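Local coordinates for putative uncharacterized protein (Streptococcus mutans, PDB 3L7N) that probably acts as a class-1 glutamine amidotransferase, a family that releases ammonia from glutamine and passes it to an acceptor substrate, at residues A16-A21 against V28-V33. Residues are numbered along the deposited sequence; the frame is centred on the assembly and turned at random.
Sequences AYLAWA and VSMTKV
Leu18 and Val28 meet methyl to methyl where helix 15-23 packs against edge strand 27-32, a compact example of how a few apolar side chains join the helix and second strand of a beta-alpha-beta unit. The forked end of Leu18 is the main bump on the helix. One prong, CD1, rests 3.8 Å from both CG1 and CG2 of Val28. The other, CD2, lies 3.7 Å from CE of Met30. The fork therefore spans two strand residues that face the helix, crossing each side chain at about a right angle. With CG anti to the backbone N (chi1 -174°), the branched end of Leu18 comes close to the strand although its first bond does not point there.

One turn later the helix offers only the small CB of Ala21, and CG2 of Val28 fills the shallow hollow between it and Leu18, 3.7 Å from that CB. Met30 meets the fork with its terminal methyl, its chain bent at chi3. No hydrogen bond crosses the interface, which is small and wholly apolar.

The short helix and strand segments run nearly antiparallel, at 152°, as expected of a helix leading into its returning strand. Strand 27-32 pairs in parallel with strand 2-7, whose Ile3 and Phe5 touch Ala21 and Met30 respectively. Elsewhere on the helix, Trp20 and Tyr17 pack against helix 219-233, and Tyr17 also touches strand 86-90.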
# COMPACT_ATOMS: atom_id res chain seq x y z
N ALA A 16 9.49 -2.50 -5.00
CA ALA A 16 9.74 -3.92 -4.86
C ALA A 16 8.61 -4.82 -5.30
O ALA A 16 8.84 -5.98 -5.53
CB ALA A 16 10.16 -4.26 -3.48
N TYR A 17 7.34 -4.29 -5.36
CA TYR A 17 6.21 -5.13 -5.89
C TYR A 17 6.49 -5.45 -7.35
O TYR A 17 6.35 -6.62 -7.79
CB TYR A 17 4.89 -4.43 -5.77
CG TYR A 17 4.35 -4.32 -4.36
CD1 TYR A 17 3.62 -5.38 -3.78
CD2 TYR A 17 4.53 -3.13 -3.60
CE1 TYR A 17 3.06 -5.27 -2.49
CE2 TYR A 17 4.05 -3.04 -2.27
CZ TYR A 17 3.29 -4.13 -1.73
OH TYR A 17 2.80 -4.06 -0.46
N LEU A 18 6.98 -4.43 -8.10
CA LEU A 18 7.31 -4.61 -9.50
C LEU A 18 8.49 -5.52 -9.63
O LEU A 18 8.45 -6.47 -10.42
CB LEU A 18 7.59 -3.28 -10.17
CG LEU A 18 7.80 -3.34 -11.70
CD1 LEU A 18 6.78 -4.26 -12.36
CD2 LEU A 18 7.77 -1.90 -12.36
N ALA A 19 9.55 -5.26 -8.82
CA ALA A 19 10.77 -6.11 -8.87
C ALA A 19 10.46 -7.58 -8.61
O ALA A 19 10.90 -8.48 -9.37
CB ALA A 19 11.70 -5.64 -7.93
N TRP A 20 9.70 -7.83 -7.57
CA TRP A 20 9.19 -9.16 -7.30
C TRP A 20 8.53 -9.71 -8.49
O TRP A 20 8.83 -10.82 -8.92
CB TRP A 20 8.20 -9.14 -6.11
CG TRP A 20 7.60 -10.49 -5.86
CD1 TRP A 20 8.21 -11.57 -5.23
CD2 TRP A 20 6.34 -10.96 -6.33
NE1 TRP A 20 7.37 -12.68 -5.28
CE2 TRP A 20 6.22 -12.34 -5.94
CE3 TRP A 20 5.26 -10.35 -6.99
CZ2 TRP A 20 5.05 -13.11 -6.20
CZ3 TRP A 20 4.08 -11.15 -7.29
CH2 TRP A 20 4.00 -12.49 -6.89
N ALA A 21 7.56 -8.97 -9.03
CA ALA A 21 6.82 -9.47 -10.20
C ALA A 21 7.79 -9.78 -11.36
O ALA A 21 7.62 -10.77 -12.06
CB ALA A 21 5.70 -8.47 -10.63
N VAL A 28 3.54 -8.35 -16.30
CA VAL A 28 3.10 -7.08 -15.67
C VAL A 28 2.35 -6.13 -16.67
O VAL A 28 2.81 -5.90 -17.75
CB VAL A 28 4.28 -6.37 -15.15
CG1 VAL A 28 3.95 -5.03 -14.81
CG2 VAL A 28 4.84 -7.07 -13.99
N SER A 29 1.23 -5.56 -16.26
CA SER A 29 0.66 -4.39 -17.00
C SER A 29 0.39 -3.29 -16.03
O SER A 29 0.38 -3.53 -14.85
CB SER A 29 -0.61 -4.77 -17.76
OG SER A 29 -1.40 -5.67 -17.02
N MET A 30 0.18 -2.07 -16.49
CA MET A 30 -0.03 -0.98 -15.57
C MET A 30 -1.06 0.02 -16.06
O MET A 30 -1.31 0.10 -17.24
CB MET A 30 1.23 -0.25 -15.38
CG MET A 30 2.21 -0.93 -14.61
SD MET A 30 3.80 -0.35 -15.14
CE MET A 30 4.67 -0.38 -13.64
N THR A 31 -1.59 0.84 -15.17
CA THR A 31 -2.43 1.91 -15.59
C THR A 31 -1.91 3.08 -14.90
O THR A 31 -1.89 3.13 -13.68
CB THR A 31 -3.93 1.67 -15.14
OG1 THR A 31 -4.46 0.53 -15.82
CG2 THR A 31 -4.78 2.87 -15.46
N LYS A 32 -1.45 4.05 -15.62
CA LYS A 32 -0.94 5.18 -14.93
C LYS A 32 -2.00 6.30 -14.91
O LYS A 32 -2.07 7.10 -15.85
CB LYS A 32 0.35 5.62 -15.55
CG LYS A 32 1.42 4.66 -15.38
CD LYS A 32 2.58 4.89 -16.33
CE LYS A 32 3.58 3.74 -16.28
NZ LYS A 32 4.62 3.88 -17.27
N VAL A 33 -2.88 6.31 -13.89
CA VAL A 33 -4.03 7.21 -13.95
C VAL A 33 -3.65 8.68 -14.05
O VAL A 33 -4.31 9.44 -14.72
CB VAL A 33 -5.00 6.98 -12.86
CG1 VAL A 33 -5.40 5.57 -12.86
CG2 VAL A 33 -4.42 7.39 -11.51